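Synaptonemal complex protein 2 (Mus musculus, PDB 5IWZ) forms a major part of the axial/lateral elements of synaptonemal complexes, supporting their assembly, the insertion of SYCP3 and meiotic chromosome synapsis. Local coordinates at residues Glu208-Val213 / Ile266-Val271; Phe307-Asn312 / His316-Tyr321; Val334-Glu339 / Leu355-Lys360. All coordinates share one frame; numbering follows the deposited sequence.

Interaction 1: residues Glu208-Val213 / Ile266-Val271; sequences ERILDV and IFLNLV
Ile210 with Leu268 and Leu211 with Val271 are the nearest pairs, their CA atoms 8.8 and 7.4 Å apart, where the C-terminal end of helix 197-212 approaches helix 260-274. At this spacing only side chains can meet, and no hydrogen bond joins the two segments. Ile210 is the most covered of the four side chains. With CG1 beside the backbone N (chi1 -67°), its CG2 branch stands anti to that N and reaches CD2 of Leu268 at 4.1 Å, the two side chains crossing at about a right angle. The beta-branched isoleucine puts a methyl close to its helix, while the longer leucine spans the remaining gap. In the second pair, Val271 points toward helix 197-212, whereas Leu211 must bend its end inward to bring CD1 to 4.3 Å from CG1 of Val271. The other methyl of Val271, CG2, lies 3.4 Å above the plane of the Phe267 ring, toward its rim, so the valine fills space on its own helix as well. Around them the contact is completed by Ile222 and Val220 of helix 216-229, by Phe243, and by Ile248 of helix 246-253. Both cross-segment pairs are aliphatic, close but not tight, which implies non-directional apolar packing shared with the neighbouring helices as part of a wider apolar cluster.

Interaction 2: residues Phe307-Asn312 / His316-Tyr321; sequences FWIDFN and HTLSFY
Asn312 and Thr317 meet because CG of Asn312 stands beside its backbone N (chi1 -61°) while OG1 of Thr317 sits between N and the carbonyl carbon (chi1 66°). ND2 of Asn312 thus donates to OG1 of Thr317 at 3.0 Å, with the hydroxyl tilted somewhat from the amide plane. The amide's OD1 accepts from the backbone N of Tyr216, joining the sheet to the helical part. A leucine in its place would probably cost Thr317 OG1 one partner, with Ser315 OG remaining, and leave Tyr216 N without its side-chain acceptor. The strands form an antiparallel hairpin of the Spt16M-like, PH-related domain; Asp310 N to Ser319 O (2.8 Å) and Ser319 N to Asp310 O (2.9 Å) make its central hydrogen-bonded pair. His316 and Thr317 both face Asn312 in a G1 beta bulge, His316 taking the left-handed conformation (phi 55°) common for glycine there. Asp310, on the same face as Asn312, accepts from Thr283 OG1 at OD1, while OD2 salt-bridges Arg265 and accepts from a water also bonded to Ser319 OG. The opposite face is apolar: Ile309 CD1 packs on Phe320 CB (3.6 Å) and Phe311 CE1 on Leu318 CD2 (3.9 Å).

Interaction 3: residues Val334-Glu339 / Leu355-Lys360; sequences VTVPEE and LTLTLK
Val336 supplies the apolar side-chain packing of this contact with a single methyl. Its CG1, anti to the backbone N (chi1 179°), lies 3.9 Å from CD2 of Leu359 and 4.1 Å from CD1 of Leu357. The valine meets Leu357 tip to tip but crosses Leu359 at about a right angle, so the two leucines, alternate residues of one strand, come to the same methyl by different routes. A compact beta-branched residue suits strand 333-337, while the longer leucines bridge the distance from strand 352-359. These strands belong to different sheets of the PH-like domain, and Leu373 of strand 372-378 touches both Val336 and Leu359. A second van der Waals contact lies at the rim, where the chain turns a corner at Lys360: the methylenes of the extended lysine run past the Glu339 carbonyl, CD coming to 3.3 Å from Glu339 O. The polar link is a water bridge, the water accepting from Lys360 NZ at 3.1 Å and donating to Glu338 O at 2.7 Å. With no direct hydrogen bond across the segments, the sheets are joined here by buried aliphatic packing, and the lysine adds a water-mediated link that solvent is likely to make weak and adaptable.

From the N terminus, the three contacts follow in series; none nests within or crosses another. Interaction 1 closes a loop of 52 mostly helical residues and joins helices 197-212 and 260-274. The chain then enters the PH-like domain, where interaction 2 closes a short hairpin with three residues between its segments. Asn269 ND2 packs against Trp308 CZ2, so interactions 1 and 2 touch where the helical part meets this sheet. Interaction 3 spans 15 residues, mostly strand 341-349 and the start of strand 352-359, and links the hairpin's sheet to the second sheet. Strands 317-321 and 333-337 are neighbours, making interactions 2 and 3 contiguous, whereas interactions 1 and 3 stay about 12 Å apart at their nearest atoms.

Interaction 1: residues Glu208-Val213 / Ile266-Val271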
loop_
_atom_site.group_PDB
_atom_site.type_symbol
_atom_site.label_atom_id
_atom_site.label_comp_id
_atom_site.label_asym_id
_atom_site.label_seq_id
_atom_site.Cartn_x
_atom_site.Cartn_y
_atom_site.Cartn_z
ATOM N N GLU A 208 16.076 -7.533 -7.344
ATOM C CA GLU A 208 15.929 -7.327 -8.785
ATOM C C GLU A 208 14.808 -6.350 -9.080
ATOM O O GLU A 208 14.917 -5.490 -9.970
ATOM C CB GLU A 208 15.614 -8.648 -9.486
ATOM C CG GLU A 208 16.800 -9.473 -9.925
ATOM C CD GLU A 208 16.374 -10.643 -10.809
ATOM O OE1 GLU A 208 15.462 -10.475 -11.646
ATOM O OE2 GLU A 208 16.929 -11.752 -10.676
ATOM N N ARG A 209 13.716 -6.474 -8.324
ATOM C CA ARG A 209 12.503 -5.722 -8.603
ATOM C C ARG A 209 12.683 -4.232 -8.336
ATOM O O ARG A 209 12.084 -3.410 -9.034
ATOM C CB ARG A 209 11.354 -6.303 -7.780
ATOM C CG ARG A 209 10.122 -5.441 -7.695
ATOM C CD ARG A 209 9.368 -5.470 -8.958
ATOM N NE ARG A 209 7.982 -5.119 -8.697
ATOM C CZ ARG A 209 7.099 -4.798 -9.632
ATOM N NH1 ARG A 209 7.464 -4.769 -10.915
ATOM N NH2 ARG A 209 5.898 -4.507 -9.261
ATOM N N ILE A 210 13.502 -3.860 -7.350
ATOM C CA ILE A 210 13.808 -2.445 -7.145
ATOM C C ILE A 210 14.203 -1.785 -8.457
ATOM O O ILE A 210 13.745 -0.683 -8.785
ATOM C CB ILE A 210 14.928 -2.298 -6.105
ATOM C CG1 ILE A 210 14.461 -2.737 -4.721
ATOM C CG2 ILE A 210 15.439 -0.867 -6.073
ATOM C CD1 ILE A 210 15.632 -2.997 -3.779
ATOM N N LEU A 211 15.042 -2.469 -9.234
ATOM C CA LEU A 211 15.633 -1.893 -10.431
ATOM C C LEU A 211 14.585 -1.458 -11.457
ATOM O O LEU A 211 14.818 -0.495 -12.197
ATOM C CB LEU A 211 16.607 -2.906 -11.049
ATOM C CG LEU A 211 18.065 -2.966 -10.560
ATOM C CD1 LEU A 211 18.208 -2.773 -9.057
ATOM C CD2 LEU A 211 18.711 -4.271 -10.982
ATOM N N ASP A 212 13.432 -2.136 -11.540
ATOM C CA ASP A 212 12.496 -1.784 -12.605
ATOM C C ASP A 212 11.054 -1.614 -12.149
ATOM O O ASP A 212 10.162 -1.512 -12.996
ATOM C CB ASP A 212 12.550 -2.803 -13.754
ATOM C CG ASP A 212 12.172 -4.223 -13.325
ATOM O OD1 ASP A 212 11.805 -4.450 -12.148
ATOM O OD2 ASP A 212 12.237 -5.120 -14.198
ATOM N N VAL A 213 10.796 -1.534 -10.846
ATOM C CA VAL A 213 9.416 -1.379 -10.413
ATOM C C VAL A 213 8.850 -0.025 -10.849
ATOM O O VAL A 213 7.631 0.112 -11.042
ATOM C CB VAL A 213 9.331 -1.593 -8.893
ATOM C CG1 VAL A 213 10.168 -0.540 -8.158
ATOM C CG2 VAL A 213 7.895 -1.569 -8.433
ATOM N N ILE A 266 19.647 8.244 -0.565
ATOM C CA ILE A 266 20.945 8.288 -1.234
ATOM C C ILE A 266 21.118 7.062 -2.131
ATOM O O ILE A 266 21.423 7.182 -3.327
ATOM C CB ILE A 266 22.079 8.425 -0.197
ATOM C CG1 ILE A 266 22.038 9.816 0.445
ATOM C CG2 ILE A 266 23.467 8.150 -0.820
ATOM C CD1 ILE A 266 22.858 9.930 1.716
ATOM N N PHE A 267 20.857 5.870 -1.586
ATOM C CA PHE A 267 21.012 4.640 -2.364
ATOM C C PHE A 267 20.129 4.651 -3.609
ATOM O O PHE A 267 20.595 4.356 -4.722
ATOM C CB PHE A 267 20.703 3.423 -1.487
ATOM C CG PHE A 267 20.475 2.143 -2.266
ATOM C CD1 PHE A 267 21.546 1.437 -2.808
ATOM C CD2 PHE A 267 19.187 1.629 -2.433
ATOM C CE1 PHE A 267 21.347 0.240 -3.513
ATOM C CE2 PHE A 267 18.967 0.433 -3.135
ATOM C CZ PHE A 267 20.041 -0.268 -3.671
ATOM N N LEU A 268 18.852 5.008 -3.451
ATOM C CA LEU A 268 17.941 4.919 -4.588
ATOM C C LEU A 268 18.288 5.949 -5.654
ATOM O O LEU A 268 18.176 5.666 -6.855
ATOM C CB LEU A 268 16.497 5.084 -4.117
ATOM C CG LEU A 268 16.058 3.903 -3.261
ATOM C CD1 LEU A 268 14.689 4.162 -2.664
ATOM C CD2 LEU A 268 16.073 2.616 -4.098
ATOM N N ASN A 269 18.721 7.148 -5.241
ATOM C CA ASN A 269 19.193 8.126 -6.220
ATOM C C ASN A 269 20.399 7.596 -6.995
ATOM O O ASN A 269 20.476 7.762 -8.222
ATOM C CB ASN A 269 19.521 9.465 -5.536
ATOM C CG ASN A 269 18.286 10.334 -5.335
ATOM O OD1 ASN A 269 17.162 9.876 -5.525
ATOM N ND2 ASN A 269 18.493 11.600 -4.957
ATOM N N LEU A 270 21.330 6.927 -6.305
ATOM C CA LEU A 270 22.445 6.269 -6.994
ATOM C C LEU A 270 21.957 5.195 -7.966
ATOM O O LEU A 270 22.369 5.161 -9.131
ATOM C CB LEU A 270 23.407 5.651 -5.981
ATOM C CG LEU A 270 24.255 6.656 -5.210
ATOM C CD1 LEU A 270 25.251 5.950 -4.310
ATOM C CD2 LEU A 270 24.955 7.569 -6.197
ATOM N N VAL A 271 21.094 4.293 -7.494
ATOM C CA VAL A 271 20.631 3.198 -8.343
ATOM C C VAL A 271 19.934 3.740 -9.583
ATOM O O VAL A 271 20.273 3.376 -10.716
ATOM C CB VAL A 271 19.712 2.255 -7.552
ATOM C CG1 VAL A 271 18.830 1.467 -8.496
ATOM C CG2 VAL A 271 20.545 1.326 -6.710
#

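Interaction 2: residues Phe307-Asn312 / His316-Tyr321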
loop_
_atom_site.group_PDB
_atom_site.type_symbol
_atom_site.label_atom_id
_atom_site.label_comp_id
_atom_site.label_asym_id
_atom_site.label_seq_id
_atom_site.Cartn_x
_atom_site.Cartn_y
_atom_site.Cartn_z
ATOM N N PHE A 307 15.510 19.171 -2.301
ATOM C CA PHE A 307 14.060 18.971 -2.340
ATOM C C PHE A 307 13.777 18.097 -3.557
ATOM O O PHE A 307 13.810 18.573 -4.692
ATOM C CB PHE A 307 13.372 20.331 -2.422
ATOM C CG PHE A 307 11.873 20.284 -2.555
ATOM C CD1 PHE A 307 11.124 19.268 -1.981
ATOM C CD2 PHE A 307 11.208 21.288 -3.239
ATOM C CE1 PHE A 307 9.742 19.254 -2.102
ATOM C CE2 PHE A 307 9.825 21.279 -3.362
ATOM C CZ PHE A 307 9.090 20.252 -2.796
ATOM N N TRP A 308 13.540 16.800 -3.332
ATOM C CA TRP A 308 13.464 15.821 -4.414
ATOM C C TRP A 308 12.026 15.635 -4.911
ATOM O O TRP A 308 11.089 15.590 -4.114
ATOM C CB TRP A 308 14.009 14.473 -3.938
ATOM C CG TRP A 308 15.471 14.445 -3.505
ATOM C CD1 TRP A 308 15.953 14.121 -2.262
ATOM C CD2 TRP A 308 16.622 14.707 -4.323
ATOM N NE1 TRP A 308 17.331 14.175 -2.257
ATOM C CE2 TRP A 308 17.767 14.533 -3.506
ATOM C CE3 TRP A 308 16.797 15.075 -5.661
ATOM C CZ2 TRP A 308 19.068 14.710 -3.982
ATOM C CZ3 TRP A 308 18.096 15.258 -6.134
ATOM C CH2 TRP A 308 19.215 15.072 -5.293
ATOM N N ILE A 309 11.865 15.509 -6.234
ATOM C CA ILE A 309 10.605 15.147 -6.882
ATOM C C ILE A 309 10.851 13.871 -7.681
ATOM O O ILE A 309 11.810 13.806 -8.460
ATOM C CB ILE A 309 10.076 16.252 -7.822
ATOM C CG1 ILE A 309 10.065 17.624 -7.148
ATOM C CG2 ILE A 309 8.680 15.875 -8.380
ATOM C CD1 ILE A 309 9.061 17.795 -6.019
ATOM N N ASP A 310 9.974 12.875 -7.516
ATOM C CA ASP A 310 10.142 11.559 -8.129
ATOM C C ASP A 310 9.114 11.381 -9.232
ATOM O O ASP A 310 7.910 11.526 -8.993
ATOM C CB ASP A 310 10.017 10.457 -7.082
ATOM C CG ASP A 310 11.092 10.570 -6.035
ATOM O OD1 ASP A 310 12.283 10.600 -6.422
ATOM O OD2 ASP A 310 10.751 10.728 -4.844
ATOM N N PHE A 311 9.602 11.112 -10.437
ATOM C CA PHE A 311 8.777 10.870 -11.614
ATOM C C PHE A 311 8.771 9.368 -11.841
ATOM O O PHE A 311 9.802 8.794 -12.194
ATOM C CB PHE A 311 9.338 11.602 -12.834
ATOM C CG PHE A 311 9.207 13.103 -12.772
ATOM C CD1 PHE A 311 8.261 13.767 -13.555
ATOM C CD2 PHE A 311 10.047 13.856 -11.961
ATOM C CE1 PHE A 311 8.142 15.156 -13.516
ATOM C CE2 PHE A 311 9.939 15.245 -11.925
ATOM C CZ PHE A 311 8.993 15.896 -12.700
ATOM N N ASN A 312 7.614 8.736 -11.658
ATOM C CA ASN A 312 7.517 7.278 -11.555
ATOM C C ASN A 312 6.952 6.695 -12.842
ATOM O O ASN A 312 5.743 6.733 -13.072
ATOM C CB ASN A 312 6.659 6.909 -10.353
ATOM C CG ASN A 312 7.257 7.423 -9.060
ATOM O OD1 ASN A 312 8.397 7.078 -8.704
ATOM N ND2 ASN A 312 6.509 8.281 -8.360
ATOM N N HIS A 316 3.135 5.778 -13.290
ATOM C CA HIS A 316 2.602 6.976 -13.945
ATOM C C HIS A 316 2.105 7.977 -12.913
ATOM O O HIS A 316 0.982 8.480 -12.976
ATOM C CB HIS A 316 1.513 6.610 -14.957
ATOM C CG HIS A 316 2.051 5.882 -16.147
ATOM N ND1 HIS A 316 2.404 6.526 -17.312
ATOM C CD2 HIS A 316 2.370 4.576 -16.328
ATOM C CE1 HIS A 316 2.879 5.643 -18.173
ATOM N NE2 HIS A 316 2.874 4.453 -17.599
ATOM N N THR A 317 2.959 8.245 -11.926
ATOM C CA THR A 317 2.674 9.227 -10.894
ATOM C C THR A 317 3.862 10.165 -10.757
ATOM O O THR A 317 4.987 9.859 -11.166
ATOM C CB THR A 317 2.407 8.578 -9.514
ATOM O OG1 THR A 317 3.614 7.954 -9.045
ATOM C CG2 THR A 317 1.292 7.533 -9.598
ATOM N N LEU A 318 3.613 11.303 -10.138
ATOM C CA LEU A 318 4.681 12.147 -9.630
ATOM C C LEU A 318 4.511 12.195 -8.119
ATOM O O LEU A 318 3.393 12.372 -7.626
ATOM C CB LEU A 318 4.652 13.536 -10.312
ATOM C CG LEU A 318 4.719 14.974 -9.772
ATOM C CD1 LEU A 318 5.283 15.176 -8.399
ATOM C CD2 LEU A 318 5.513 15.837 -10.753
ATOM N N SER A 319 5.598 11.979 -7.382
ATOM C CA SER A 319 5.476 11.933 -5.935
ATOM C C SER A 319 6.635 12.661 -5.283
ATOM O O SER A 319 7.716 12.843 -5.863
ATOM C CB SER A 319 5.380 10.483 -5.392
ATOM O OG SER A 319 6.600 9.788 -5.578
ATOM N N PHE A 320 6.395 13.077 -4.048
ATOM C CA PHE A 320 7.418 13.819 -3.338
ATOM C C PHE A 320 7.001 13.869 -1.885
ATOM O O PHE A 320 5.835 13.631 -1.548
ATOM C CB PHE A 320 7.596 15.240 -3.919
ATOM C CG PHE A 320 6.326 16.043 -3.966
ATOM C CD1 PHE A 320 6.068 17.004 -3.010
ATOM C CD2 PHE A 320 5.386 15.835 -4.957
ATOM C CE1 PHE A 320 4.896 17.740 -3.050
ATOM C CE2 PHE A 320 4.217 16.562 -4.988
ATOM C CZ PHE A 320 3.976 17.516 -4.036
ATOM N N TYR A 321 7.975 14.155 -1.029
ATOM C CA TYR A 321 7.732 14.379 0.383
ATOM C C TYR A 321 7.682 15.868 0.651
ATOM O O TYR A 321 8.358 16.665 -0.008
ATOM C CB TYR A 321 8.814 13.763 1.272
ATOM C CG TYR A 321 8.866 12.250 1.290
ATOM C CD1 TYR A 321 7.922 11.503 1.995
ATOM C CD2 TYR A 321 9.895 11.570 0.646
ATOM C CE1 TYR A 321 7.985 10.115 2.024
ATOM C CE2 TYR A 321 9.967 10.186 0.671
ATOM C CZ TYR A 321 9.013 9.469 1.352
ATOM O OH TYR A 321 9.118 8.103 1.365
HETATM O O HOH W 1 10.486 15.673 -1.582
HETATM O O HOH W 2 8.395 10.251 -3.382
#

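Interaction 3: residues Val334-Glu339 / Leu355-Lys360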
loop_
_atom_site.group_PDB
_atom_site.type_symbol
_atom_site.label_atom_id
_atom_site.label_comp_id
_atom_site.label_asym_id
_atom_site.label_seq_id
_atom_site.Cartn_x
_atom_site.Cartn_y
_atom_site.Cartn_z
ATOM N N VAL A 334 3.232 13.037 -0.885
ATOM C CA VAL A 334 2.211 13.491 -1.819
ATOM C C VAL A 334 2.396 12.703 -3.107
ATOM O O VAL A 334 3.510 12.624 -3.632
ATOM C CB VAL A 334 2.319 15.004 -2.094
ATOM C CG1 VAL A 334 1.224 15.452 -3.062
ATOM C CG2 VAL A 334 2.293 15.803 -0.794
ATOM N N THR A 335 1.311 12.141 -3.627
ATOM C CA THR A 335 1.342 11.395 -4.878
ATOM C C THR A 335 0.302 11.982 -5.814
ATOM O O THR A 335 -0.838 12.207 -5.397
ATOM C CB THR A 335 1.058 9.909 -4.632
ATOM O OG1 THR A 335 2.056 9.397 -3.750
ATOM C CG2 THR A 335 1.051 9.126 -5.932
ATOM N N VAL A 336 0.692 12.230 -7.064
ATOM C CA VAL A 336 -0.228 12.744 -8.085
ATOM C C VAL A 336 -0.334 11.712 -9.195
ATOM O O VAL A 336 0.587 11.590 -10.006
ATOM C CB VAL A 336 0.234 14.097 -8.663
ATOM C CG1 VAL A 336 -0.749 14.603 -9.754
ATOM C CG2 VAL A 336 0.425 15.123 -7.557
ATOM N N PRO A 337 -1.444 10.990 -9.300
ATOM C CA PRO A 337 -1.568 9.994 -10.362
ATOM C C PRO A 337 -2.061 10.623 -11.648
ATOM O O PRO A 337 -2.739 11.653 -11.648
ATOM C CB PRO A 337 -2.590 9.002 -9.794
ATOM C CG PRO A 337 -3.420 9.815 -8.889
ATOM C CD PRO A 337 -2.549 10.916 -8.330
ATOM N N GLU A 338 -1.705 9.981 -12.761
ATOM C CA GLU A 338 -1.980 10.594 -14.052
ATOM C C GLU A 338 -3.473 10.809 -14.272
ATOM O O GLU A 338 -3.862 11.791 -14.914
ATOM C CB GLU A 338 -1.347 9.769 -15.187
ATOM C CG GLU A 338 -1.977 8.481 -15.579
ATOM C CD GLU A 338 -1.415 7.976 -16.922
ATOM O OE1 GLU A 338 -1.389 6.750 -17.152
ATOM O OE2 GLU A 338 -0.988 8.816 -17.748
ATOM N N GLU A 339 -4.326 9.951 -13.705
ATOM C CA GLU A 339 -5.756 10.132 -13.895
ATOM C C GLU A 339 -6.277 11.383 -13.192
ATOM O O GLU A 339 -7.371 11.835 -13.510
ATOM C CB GLU A 339 -6.518 8.892 -13.411
ATOM C CG GLU A 339 -6.526 8.727 -11.904
ATOM C CD GLU A 339 -5.503 7.703 -11.389
ATOM O OE1 GLU A 339 -4.549 7.331 -12.129
ATOM O OE2 GLU A 339 -5.656 7.293 -10.217
ATOM N N LEU A 355 6.819 23.659 -14.192
ATOM C CA LEU A 355 5.850 22.616 -14.511
ATOM C C LEU A 355 4.571 22.954 -13.758
ATOM O O LEU A 355 4.555 22.935 -12.520
ATOM C CB LEU A 355 6.379 21.237 -14.108
ATOM C CG LEU A 355 5.353 20.089 -14.149
ATOM C CD1 LEU A 355 4.887 19.816 -15.579
ATOM C CD2 LEU A 355 5.984 18.828 -13.534
ATOM N N THR A 356 3.509 23.271 -14.500
ATOM C CA THR A 356 2.196 23.569 -13.939
ATOM C C THR A 356 1.249 22.420 -14.248
ATOM O O THR A 356 0.994 22.139 -15.422
ATOM C CB THR A 356 1.637 24.865 -14.523
ATOM O OG1 THR A 356 2.563 25.919 -14.272
ATOM C CG2 THR A 356 0.289 25.221 -13.858
ATOM N N LEU A 357 0.748 21.752 -13.199
ATOM C CA LEU A 357 -0.217 20.654 -13.322
ATOM C C LEU A 357 -1.593 21.164 -12.941
ATOM O O LEU A 357 -1.800 21.577 -11.798
ATOM C CB LEU A 357 0.122 19.472 -12.413
ATOM C CG LEU A 357 1.425 18.676 -12.492
ATOM C CD1 LEU A 357 1.446 17.621 -11.360
ATOM C CD2 LEU A 357 1.564 18.028 -13.858
ATOM N N THR A 358 -2.527 21.134 -13.884
ATOM C CA THR A 358 -3.925 21.418 -13.587
ATOM C C THR A 358 -4.590 20.098 -13.213
ATOM O O THR A 358 -4.616 19.171 -14.025
ATOM C CB THR A 358 -4.618 22.060 -14.789
ATOM O OG1 THR A 358 -3.975 23.294 -15.100
ATOM C CG2 THR A 358 -6.095 22.339 -14.501
ATOM N N LEU A 359 -5.097 20.004 -11.989
ATOM C CA LEU A 359 -5.746 18.784 -11.524
ATOM C C LEU A 359 -7.245 18.800 -11.818
ATOM O O LEU A 359 -7.872 19.856 -11.893
ATOM C CB LEU A 359 -5.528 18.599 -10.028
ATOM C CG LEU A 359 -4.070 18.675 -9.555
ATOM C CD1 LEU A 359 -4.047 18.481 -8.053
ATOM C CD2 LEU A 359 -3.199 17.639 -10.251
ATOM N N LYS A 360 -7.813 17.603 -11.968
ATOM C CA LYS A 360 -9.230 17.447 -12.259
ATOM C C LYS A 360 -10.115 17.735 -11.055
ATOM O O LYS A 360 -11.340 17.787 -11.215
ATOM C CB LYS A 360 -9.515 16.029 -12.773
ATOM C CG LYS A 360 -9.037 15.782 -14.186
ATOM C CD LYS A 360 -9.254 14.341 -14.644
ATOM C CE LYS A 360 -8.625 14.143 -16.012
ATOM N NZ LYS A 360 -8.800 12.778 -16.598
HETATM O O HOH W 3 -5.678 12.455 -16.837
#